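PDB 6ZPV: MgGH51 from Meripilus giganteus, which catalyses, as an alpha-L-arabinofuranosidase of family GH51, the release of terminal arabinofuranose units, probably from arabinose-bearing plant polysaccharides. Local coordinates for residues A[343-353]-A[377-385]; A[420-431]-A[470-480]. All blocks are in the same frame, centred on the assembly; numbering follows the deposited sequence.

Contact 1: residues A[343-353]-A[377-385]; sequences LRFVEVGNEDF and IRFIATTNA. With SO4 (sulfate ion), chain R.
V346 packs against the ring of F379, its CB 3.6 Å from CE1, and the methyl CG2 of I377 lies over a face of the same ring while touching V346 CG2 at 3.8 Å. Branched and flat residues suit this surface, which faces helix 359-373. On the other side of the two strands, F345 runs alongside the aliphatic part of R378 (CD1 to CB 4.0 Å), whose guanidinium reaches S396, and I380 CD1 lies against F345 CB.
Beyond the strands T382 supplies the bump. Its methyl CG2 fits between V348 O, at 3.3 Å, and the side chain of E347, which is salt-bridged to R226. With chi1 at 72°, OG1 is turned to give a 2.7 Å hydrogen bond to the anti lone pair of D352 OD2; D352 OD1 pairs with R362. With an alanine here, the pocket between V348 and E347 would probably be left underfilled and D352 would lose a donor. G349 suits its place because a CB would run into D352.
Backbone hydrogen bonds such as I380 N to V346 O (2.8 Å) join parallel strands 345-348 and 378-381 of a beta-alpha-beta unit in the (beta/alpha)8 barrel expected of clan GH-A.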
loop_
_atom_site.group_PDB
_atom_site.type_symbol
_atom_site.label_atom_id
_atom_site.label_comp_id
_atom_site.label_asym_id
_atom_site.label_seq_id
_atom_site.Cartn_x
_atom_site.Cartn_y
_atom_site.Cartn_z
ATOM N N LEU A 343 -15.898 7.561 6.279
ATOM C CA LEU A 343 -14.874 8.549 5.826
ATOM C C LEU A 343 -14.928 9.744 6.776
ATOM O O LEU A 343 -15.875 10.514 6.756
ATOM C CB LEU A 343 -15.119 9.011 4.394
ATOM C CG LEU A 343 -14.154 10.041 3.870
ATOM C CD1 LEU A 343 -12.743 9.522 3.720
ATOM C CD2 LEU A 343 -14.648 10.619 2.542
ATOM N N ARG A 344 -13.896 9.905 7.598
ATOM C CA ARG A 344 -13.810 10.984 8.571
ATOM C C ARG A 344 -12.746 12.005 8.215
ATOM O O ARG A 344 -12.763 13.100 8.813
ATOM C CB ARG A 344 -13.540 10.440 9.986
ATOM C CG ARG A 344 -14.612 9.483 10.480
ATOM C CD ARG A 344 -14.558 9.292 11.964
ATOM N NE ARG A 344 -13.357 8.669 12.426
ATOM C CZ ARG A 344 -12.841 8.692 13.666
ATOM N NH1 ARG A 344 -11.758 8.006 13.955
ATOM N NH2 ARG A 344 -13.398 9.409 14.610
ATOM N N PHE A 345 -11.791 11.651 7.357
ATOM C CA PHE A 345 -10.565 12.445 7.132
ATOM C C PHE A 345 -10.288 12.501 5.610
ATOM O O PHE A 345 -10.216 11.454 4.979
ATOM C CB PHE A 345 -9.374 11.754 7.802
ATOM C CG PHE A 345 -9.488 11.547 9.288
ATOM C CD1 PHE A 345 -9.437 12.611 10.159
ATOM C CD2 PHE A 345 -9.754 10.297 9.776
ATOM C CE1 PHE A 345 -9.565 12.396 11.521
ATOM C CE2 PHE A 345 -9.952 10.112 11.144
ATOM C CZ PHE A 345 -9.834 11.149 12.013
ATOM N N VAL A 346 -10.053 13.709 5.119
ATOM C CA VAL A 346 -9.661 13.937 3.734
ATOM C C VAL A 346 -8.419 14.818 3.722
ATOM O O VAL A 346 -8.399 15.868 4.424
ATOM C CB VAL A 346 -10.789 14.529 2.859
ATOM C CG1 VAL A 346 -10.262 15.071 1.548
ATOM C CG2 VAL A 346 -11.887 13.498 2.679
ATOM N N GLU A 347 -7.411 14.397 2.958
ATOM C CA GLU A 347 -6.166 15.165 2.848
ATOM C C GLU A 347 -6.174 15.956 1.540
ATOM O O GLU A 347 -6.496 15.412 0.470
ATOM C CB GLU A 347 -4.962 14.201 2.942
ATOM C CG GLU A 347 -3.620 14.908 2.974
ATOM C CD GLU A 347 -2.488 14.075 3.522
ATOM O OE1 GLU A 347 -2.721 12.914 3.886
ATOM O OE2 GLU A 347 -1.327 14.642 3.580
ATOM N N VAL A 348 -5.824 17.248 1.625
ATOM C CA VAL A 348 -5.966 18.154 0.470
ATOM C C VAL A 348 -4.596 18.234 -0.211
ATOM O O VAL A 348 -3.708 19.020 0.211
ATOM C CB VAL A 348 -6.526 19.501 0.929
ATOM C CG1 VAL A 348 -6.637 20.472 -0.246
ATOM C CG2 VAL A 348 -7.865 19.297 1.614
ATOM N N GLY A 349 -4.402 17.436 -1.260
ATOM C CA GLY A 349 -3.126 17.416 -1.971
ATOM C C GLY A 349 -2.120 16.451 -1.343
ATOM O O GLY A 349 -2.486 15.603 -0.514
ATOM N N ASN A 350 -0.878 16.592 -1.787
ATOM C CA ASN A 350 0.257 15.842 -1.198
ATOM C C ASN A 350 1.452 16.784 -1.214
ATOM O O ASN A 350 1.823 17.351 -2.261
ATOM C CB ASN A 350 0.609 14.597 -1.999
ATOM C CG ASN A 350 1.763 13.847 -1.376
ATOM O OD1 ASN A 350 1.621 13.376 -0.240
ATOM N ND2 ASN A 350 2.912 13.767 -2.059
ATOM N N GLU A 351 2.077 16.938 -0.026
ATOM C CA GLU A 351 3.375 17.663 0.046
ATOM C C GLU A 351 3.272 19.004 -0.679
ATOM O O GLU A 351 4.185 19.400 -1.423
ATOM C CB GLU A 351 4.543 16.817 -0.428
ATOM C CG GLU A 351 4.788 15.598 0.463
ATOM C CD GLU A 351 6.166 14.994 0.355
ATOM O OE1 GLU A 351 6.818 15.153 -0.726
ATOM O OE2 GLU A 351 6.594 14.343 1.354
ATOM N N ASP A 352 2.261 19.802 -0.302
ATOM C CA ASP A 352 2.097 21.136 -0.930
ATOM C C ASP A 352 3.079 22.154 -0.348
ATOM O O ASP A 352 3.121 23.269 -0.838
ATOM C CB ASP A 352 0.653 21.600 -0.884
ATOM C CG ASP A 352 -0.193 20.737 -1.808
ATOM O OD1 ASP A 352 -0.216 21.036 -3.042
ATOM O OD2 ASP A 352 -0.790 19.748 -1.339
ATOM N N PHE A 353 3.913 21.739 0.648
ATOM C CA PHE A 353 5.056 22.580 1.003
ATOM C C PHE A 353 5.960 22.840 -0.175
ATOM O O PHE A 353 6.722 23.822 -0.175
ATOM C CB PHE A 353 5.818 22.017 2.209
ATOM C CG PHE A 353 6.315 20.620 2.072
ATOM C CD1 PHE A 353 7.479 20.351 1.368
ATOM C CD2 PHE A 353 5.625 19.560 2.643
ATOM C CE1 PHE A 353 7.979 19.062 1.249
ATOM C CE2 PHE A 353 6.124 18.256 2.546
ATOM C CZ PHE A 353 7.287 18.009 1.832
ATOM N N ILE A 377 -16.559 16.159 7.796
ATOM C CA ILE A 377 -15.211 15.661 7.448
ATOM C C ILE A 377 -14.122 16.575 7.993
ATOM O O ILE A 377 -14.305 17.782 8.006
ATOM C CB ILE A 377 -15.067 15.454 5.944
ATOM C CG1 ILE A 377 -15.991 14.310 5.511
ATOM C CG2 ILE A 377 -13.622 15.188 5.543
ATOM C CD1 ILE A 377 -15.926 14.040 4.009
ATOM N N ARG A 378 -13.043 15.999 8.499
ATOM C CA ARG A 378 -11.893 16.782 8.930
ATOM C C ARG A 378 -10.867 16.843 7.799
ATOM O O ARG A 378 -10.383 15.811 7.331
ATOM C CB ARG A 378 -11.265 16.196 10.196
ATOM C CG ARG A 378 -10.281 17.100 10.907
ATOM C CD ARG A 378 -9.602 16.433 12.099
ATOM N NE ARG A 378 -8.929 17.378 12.982
ATOM C CZ ARG A 378 -9.340 17.754 14.178
ATOM N NH1 ARG A 378 -10.528 17.382 14.653
ATOM N NH2 ARG A 378 -8.568 18.618 14.879
ATOM N N PHE A 379 -10.535 18.042 7.353
ATOM C CA PHE A 379 -9.619 18.260 6.233
ATOM C C PHE A 379 -8.206 18.502 6.720
ATOM O O PHE A 379 -7.959 19.336 7.613
ATOM C CB PHE A 379 -10.115 19.390 5.319
ATOM C CG PHE A 379 -11.386 18.992 4.586
ATOM C CD1 PHE A 379 -11.297 18.239 3.415
ATOM C CD2 PHE A 379 -12.635 19.252 5.103
ATOM C CE1 PHE A 379 -12.436 17.783 2.766
ATOM C CE2 PHE A 379 -13.770 18.767 4.475
ATOM C CZ PHE A 379 -13.677 18.029 3.320
ATOM N N ILE A 380 -7.241 17.826 6.098
ATOM C CA ILE A 380 -5.821 17.849 6.526
ATOM C C ILE A 380 -4.998 18.632 5.502
ATOM O O ILE A 380 -5.011 18.296 4.297
ATOM C CB ILE A 380 -5.293 16.412 6.664
ATOM C CG1 ILE A 380 -6.148 15.530 7.561
ATOM C CG2 ILE A 380 -3.867 16.449 7.099
ATOM C CD1 ILE A 380 -5.931 14.071 7.410
ATOM N N ALA A 381 -4.254 19.631 5.982
ATOM C CA ALA A 381 -3.365 20.460 5.173
ATOM C C ALA A 381 -1.989 19.783 5.033
ATOM O O ALA A 381 -1.534 19.086 5.960
ATOM C CB ALA A 381 -3.262 21.828 5.791
ATOM N N THR A 382 -1.306 20.104 3.923
ATOM C CA THR A 382 -0.068 19.415 3.606
ATOM C C THR A 382 1.143 20.328 3.498
ATOM O O THR A 382 2.268 19.840 3.277
ATOM C CB THR A 382 -0.223 18.659 2.272
ATOM O OG1 THR A 382 -0.250 19.659 1.260
ATOM C CG2 THR A 382 -1.419 17.744 2.244
ATOM N N THR A 383 0.966 21.649 3.610
ATOM C CA THR A 383 2.087 22.548 3.744
ATOM C C THR A 383 2.767 22.335 5.126
ATOM O O THR A 383 2.195 21.680 6.010
ATOM C CB THR A 383 1.628 24.001 3.555
ATOM O OG1 THR A 383 0.320 24.183 4.122
ATOM C CG2 THR A 383 1.622 24.381 2.088
ATOM N N ASN A 384 3.936 22.952 5.280
ATOM C CA ASN A 384 4.578 22.942 6.607
ATOM C C ASN A 384 3.654 23.668 7.583
ATOM O O ASN A 384 2.980 24.695 7.213
ATOM C CB ASN A 384 5.931 23.659 6.545
ATOM C CG ASN A 384 6.916 22.947 5.660
ATOM O OD1 ASN A 384 6.924 21.720 5.575
ATOM N ND2 ASN A 384 7.788 23.722 5.025
ATOM N N ALA A 385 3.609 23.212 8.800
ATOM C CA ALA A 385 2.614 23.743 9.734
ATOM C C ALA A 385 2.778 25.239 9.895
ATOM O O ALA A 385 3.857 25.712 10.245
ATOM C CB ALA A 385 2.742 23.006 11.042
HETATM S S SO4 R . -10.988 8.512 17.752
HETATM O O1 SO4 R . -10.298 7.888 16.604
HETATM O O2 SO4 R . -12.409 8.613 17.620
HETATM O O3 SO4 R . -10.430 9.912 17.882
HETATM O O4 SO4 R . -10.530 7.783 18.926
#

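Contact 2: residues A[420-431]-A[470-480]; sequences RNGTTYFEGEYA and NSDIVFAASYA. With NAG (2-acetamido-2-deoxy-beta-D-glucopyranose), chain B.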
loop_
_atom_site.group_PDB
_atom_site.type_symbol
_atom_site.label_atom_id
_atom_site.label_comp_id
_atom_site.label_asym_id
_atom_site.label_seq_id
_atom_site.Cartn_x
_atom_site.Cartn_y
_atom_site.Cartn_z
ATOM N N ARG A 420 -1.102 23.157 22.480
ATOM C CA ARG A 420 -2.386 22.431 22.549
ATOM C C ARG A 420 -3.470 23.487 22.261
ATOM O O ARG A 420 -3.951 24.124 23.186
ATOM C CB ARG A 420 -2.529 21.740 23.903
ATOM C CG ARG A 420 -1.916 20.355 23.924
ATOM C CD ARG A 420 -0.420 20.263 23.647
ATOM N NE ARG A 420 -0.049 18.853 23.737
ATOM C CZ ARG A 420 1.144 18.386 23.427
ATOM N NH1 ARG A 420 2.148 19.184 23.069
ATOM N NH2 ARG A 420 1.348 17.064 23.492
ATOM N N ASN A 421 -3.715 23.751 20.971
ATOM C CA ASN A 421 -4.599 24.861 20.522
ATOM C C ASN A 421 -5.658 24.337 19.552
ATOM O O ASN A 421 -6.163 25.132 18.725
ATOM C CB ASN A 421 -3.768 26.060 20.047
ATOM C CG ASN A 421 -2.922 25.799 18.849
ATOM O OD1 ASN A 421 -3.054 24.733 18.153
ATOM N ND2 ASN A 421 -2.059 26.785 18.610
ATOM N N GLY A 422 -5.986 23.029 19.650
ATOM C CA GLY A 422 -7.061 22.450 18.846
ATOM C C GLY A 422 -6.598 21.795 17.560
ATOM O O GLY A 422 -7.445 21.192 16.887
ATOM N N THR A 423 -5.355 21.980 17.217
ATOM C CA THR A 423 -4.812 21.384 16.007
ATOM C C THR A 423 -4.361 19.959 16.303
ATOM O O THR A 423 -3.761 19.722 17.339
ATOM C CB THR A 423 -3.600 22.174 15.488
ATOM O OG1 THR A 423 -3.831 23.560 15.586
ATOM C CG2 THR A 423 -3.269 21.762 14.075
ATOM N N THR A 424 -4.635 19.028 15.413
ATOM C CA THR A 424 -4.078 17.698 15.523
ATOM C C THR A 424 -3.122 17.443 14.354
ATOM O O THR A 424 -3.213 18.056 13.299
ATOM C CB THR A 424 -5.179 16.645 15.633
ATOM O OG1 THR A 424 -5.977 16.668 14.457
ATOM C CG2 THR A 424 -6.023 16.782 16.857
ATOM N N TYR A 425 -2.231 16.489 14.562
ATOM C CA TYR A 425 -1.102 16.220 13.671
ATOM C C TYR A 425 -1.101 14.772 13.236
ATOM O O TYR A 425 -1.277 13.856 14.083
ATOM C CB TYR A 425 0.205 16.650 14.322
ATOM C CG TYR A 425 0.264 18.136 14.579
ATOM C CD1 TYR A 425 0.666 19.019 13.590
ATOM C CD2 TYR A 425 -0.222 18.714 15.744
ATOM C CE1 TYR A 425 0.641 20.387 13.775
ATOM C CE2 TYR A 425 -0.275 20.096 15.957
ATOM C CZ TYR A 425 0.170 20.938 14.949
ATOM O OH TYR A 425 0.172 22.296 15.095
ATOM N N PHE A 426 -0.892 14.577 11.961
ATOM C CA PHE A 426 -0.804 13.244 11.328
ATOM C C PHE A 426 0.642 13.086 10.867
ATOM O O PHE A 426 1.121 13.873 10.039
ATOM C CB PHE A 426 -1.715 13.271 10.103
ATOM C CG PHE A 426 -1.698 12.078 9.184
ATOM C CD1 PHE A 426 -1.369 10.833 9.637
ATOM C CD2 PHE A 426 -2.078 12.217 7.847
ATOM C CE1 PHE A 426 -1.424 9.722 8.800
ATOM C CE2 PHE A 426 -2.153 11.116 6.999
ATOM C CZ PHE A 426 -1.837 9.863 7.501
ATOM N N GLU A 427 1.385 12.108 11.408
ATOM C CA GLU A 427 2.729 11.808 10.923
ATOM C C GLU A 427 2.558 10.839 9.747
ATOM O O GLU A 427 2.700 9.609 9.916
ATOM C CB GLU A 427 3.593 11.241 12.041
ATOM C CG GLU A 427 5.072 11.338 11.721
ATOM C CD GLU A 427 5.739 12.653 12.054
ATOM O OE1 GLU A 427 5.123 13.538 12.658
ATOM O OE2 GLU A 427 6.973 12.797 11.698
ATOM N N GLY A 428 2.166 11.389 8.584
ATOM C CA GLY A 428 1.670 10.548 7.502
ATOM C C GLY A 428 2.706 9.781 6.740
ATOM O O GLY A 428 2.369 8.854 5.989
ATOM N N GLU A 429 3.987 10.186 6.868
ATOM C CA GLU A 429 5.100 9.400 6.338
ATOM C C GLU A 429 6.264 9.605 7.310
ATOM O O GLU A 429 6.683 10.746 7.542
ATOM C CB GLU A 429 5.572 9.915 4.954
ATOM C CG GLU A 429 4.498 9.827 3.875
ATOM C CD GLU A 429 4.854 10.400 2.525
ATOM O OE1 GLU A 429 6.089 10.441 2.180
ATOM O OE2 GLU A 429 3.932 10.857 1.814
ATOM N N TYR A 430 6.861 8.510 7.716
ATOM C CA TYR A 430 8.154 8.578 8.404
ATOM C C TYR A 430 8.880 7.268 8.206
ATOM O O TYR A 430 8.267 6.211 8.115
ATOM C CB TYR A 430 8.041 8.944 9.905
ATOM C CG TYR A 430 7.330 7.944 10.787
ATOM C CD1 TYR A 430 5.958 7.803 10.789
ATOM C CD2 TYR A 430 8.072 7.108 11.622
ATOM C CE1 TYR A 430 5.327 6.876 11.599
ATOM C CE2 TYR A 430 7.452 6.176 12.417
ATOM C CZ TYR A 430 6.080 6.049 12.434
ATOM O OH TYR A 430 5.481 5.148 13.252
ATOM N N ALA A 431 10.219 7.354 8.239
ATOM C CA ALA A 431 11.078 6.180 8.247
ATOM C C ALA A 431 12.519 6.625 8.455
ATOM O O ALA A 431 12.939 7.702 7.969
ATOM C CB ALA A 431 11.050 5.419 6.915
ATOM N N ASN A 470 2.468 12.117 23.134
ATOM C CA ASN A 470 1.839 13.349 22.585
ATOM C C ASN A 470 0.567 13.052 21.801
ATOM O O ASN A 470 0.167 13.914 20.992
ATOM C CB ASN A 470 2.850 14.111 21.782
ATOM C CG ASN A 470 4.003 14.638 22.609
ATOM O OD1 ASN A 470 3.766 15.538 23.430
ATOM N ND2 ASN A 470 5.193 14.083 22.425
ATOM N N SER A 471 -0.085 11.918 22.064
ATOM C CA SER A 471 -1.296 11.518 21.290
ATOM C C SER A 471 -2.551 12.285 21.695
ATOM O O SER A 471 -3.608 12.043 21.098
ATOM C CB SER A 471 -1.464 10.037 21.276
ATOM O OG SER A 471 -1.669 9.485 22.571
ATOM N N ASP A 472 -2.434 13.245 22.612
ATOM C CA ASP A 472 -3.479 14.254 22.767
ATOM C C ASP A 472 -3.575 15.107 21.522
ATOM O O ASP A 472 -4.684 15.567 21.191
ATOM C CB ASP A 472 -3.272 15.078 24.037
ATOM C CG ASP A 472 -1.964 15.841 24.126
ATOM O OD1 ASP A 472 -0.923 15.262 23.730
ATOM O OD2 ASP A 472 -2.005 16.963 24.647
ATOM N N ILE A 473 -2.468 15.370 20.836
ATOM C CA ILE A 473 -2.444 16.170 19.590
ATOM C C ILE A 473 -2.036 15.327 18.370
ATOM O O ILE A 473 -2.390 15.726 17.253
ATOM C CB ILE A 473 -1.588 17.437 19.721
ATOM C CG1 ILE A 473 -0.103 17.146 19.899
ATOM C CG2 ILE A 473 -2.179 18.353 20.763
ATOM C CD1 ILE A 473 0.803 18.374 19.774
ATOM N N VAL A 474 -1.250 14.268 18.507
ATOM C CA VAL A 474 -0.912 13.370 17.405
ATOM C C VAL A 474 -2.032 12.349 17.273
ATOM O O VAL A 474 -2.241 11.557 18.220
ATOM C CB VAL A 474 0.445 12.682 17.603
ATOM C CG1 VAL A 474 0.696 11.714 16.428
ATOM C CG2 VAL A 474 1.577 13.672 17.749
ATOM N N PHE A 475 -2.784 12.379 16.177
ATOM C CA PHE A 475 -3.925 11.488 16.044
ATOM C C PHE A 475 -3.656 10.260 15.188
ATOM O O PHE A 475 -4.453 9.306 15.246
ATOM C CB PHE A 475 -5.200 12.201 15.553
ATOM C CG PHE A 475 -5.285 12.510 14.094
ATOM C CD1 PHE A 475 -4.592 13.605 13.534
ATOM C CD2 PHE A 475 -5.992 11.706 13.226
ATOM C CE1 PHE A 475 -4.696 13.918 12.194
ATOM C CE2 PHE A 475 -6.102 12.039 11.880
ATOM C CZ PHE A 475 -5.432 13.131 11.369
ATOM N N ALA A 476 -2.589 10.248 14.400
ATOM C CA ALA A 476 -2.365 9.185 13.408
ATOM C C ALA A 476 -0.898 9.244 12.985
ATOM O O ALA A 476 -0.312 10.341 12.894
ATOM C CB ALA A 476 -3.288 9.426 12.227
ATOM N N ALA A 477 -0.336 8.096 12.648
ATOM C CA ALA A 477 1.071 7.971 12.248
ATOM C C ALA A 477 1.225 6.732 11.389
ATOM O O ALA A 477 0.749 5.653 11.766
ATOM C CB ALA A 477 1.936 7.904 13.461
ATOM N N SER A 478 1.968 6.867 10.277
ATOM C CA SER A 478 2.225 5.752 9.362
ATOM C C SER A 478 3.637 5.818 8.794
ATOM O O SER A 478 4.091 6.862 8.283
ATOM C CB SER A 478 1.185 5.749 8.217
ATOM O OG SER A 478 0.906 7.038 7.698
ATOM N N TYR A 479 4.306 4.669 8.828
ATOM C CA TYR A 479 5.599 4.462 8.141
ATOM C C TYR A 479 5.406 4.571 6.622
ATOM O O TYR A 479 4.328 4.227 6.114
ATOM C CB TYR A 479 6.121 3.056 8.504
ATOM C CG TYR A 479 7.503 2.681 8.020
ATOM C CD1 TYR A 479 7.766 2.279 6.732
ATOM C CD2 TYR A 479 8.571 2.722 8.915
ATOM C CE1 TYR A 479 9.031 1.910 6.297
ATOM C CE2 TYR A 479 9.831 2.324 8.495
ATOM C CZ TYR A 479 10.080 1.916 7.199
ATOM O OH TYR A 479 11.329 1.531 6.739
ATOM N N ALA A 480 6.446 4.965 5.902
ATOM C CA ALA A 480 6.346 4.893 4.436
ATOM C C ALA A 480 7.679 4.630 3.800
ATOM O O ALA A 480 8.706 5.121 4.322
ATOM C CB ALA A 480 5.746 6.153 3.870
HETATM C C1 NAG B . -1.157 26.857 17.533
HETATM C C2 NAG B . -1.607 27.964 16.546
HETATM C C3 NAG B . -0.564 28.379 15.528
HETATM C C4 NAG B . 0.816 28.570 16.045
HETATM C C5 NAG B . 1.122 27.379 16.949
HETATM C C6 NAG B . 2.466 27.563 17.681
HETATM C C7 NAG B . -4.048 27.889 16.448
HETATM C C8 NAG B . -5.289 27.250 15.813
HETATM N N2 NAG B . -2.875 27.619 15.928
HETATM O O3 NAG B . -1.004 29.531 14.769
HETATM O O4 NAG B . 1.852 28.577 15.060
HETATM O O5 NAG B . 0.186 27.216 17.985
HETATM O O6 NAG B . 2.493 28.817 18.368
HETATM O O7 NAG B . -4.162 28.700 17.371
HETATM O O HOH W 1 2.940 4.362 12.988
#
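R420 bends at chi2 (61°) and D472 sets its carboxylate between its own backbone N and carbonyl carbon (chi1 60°), and the two groups meet nearly coplanar. The grip is side-on: NE reaches OD2 of D472 at 2.9 Å, almost straight at 179°, while NH2 bonds the syn lone pair of OD1. NH2 also donates to N470 OD1 at 2.9 Å, on a lone pair of the amide. I473 CD1 packs over the centre of one guanidinium face, an apolar cover that leaves the edge to the oxygens of D472 and N470.
Between Y425 and F426 the register slips by one residue, a beta bulge with F475 as the extra residue, between V474 and A476; its ring atom CE1 lies 3.7 Å from F426 CB. F426 in turn presses CD1 on A476 CB (3.5 Å), where the small alanine leaves room for the ring, and carries G428 CA over one face. S478 OG bonds G428 O at 2.9 Å from above the carbonyl plane. Farther on, the A431 methyl lies over the face of the Y479 ring in a CH-pi contact.
N421, in an N-G-T sequon, bears N-linked N-acetylglucosamine, and T423 OG1 hydrogen-bonds its OD1. At the other end E429 meets R226, Y402 and a glycerol, consistent with the active-site mouth at the C-terminal strand ends of a (beta/alpha)8 barrel.

From the N terminus, after strands 20-21, 224-227 and 284-289, the chain runs along 345-348, crosses through helix 359-373 and returns as 378-381, where contact 1 closes its loop. Strand 396-403 then comes between the two contacts in the sheet, followed by 424-432; helix 454-469 leads to 474-479, where contact 2 closes. The loops are in series, neither nested nor crossed. Even so, the contacts touch within the barrel: F345 CE1 packs 3.5 Å from F475 CE2, and R378 reaches toward T424. R226, on strand 224-227, pairs with both E347 and E429, tying the two contacts together. E351 and E429 bring their carboxylates close together, consistent with the acid/base and nucleophile pair of GH51 relatives.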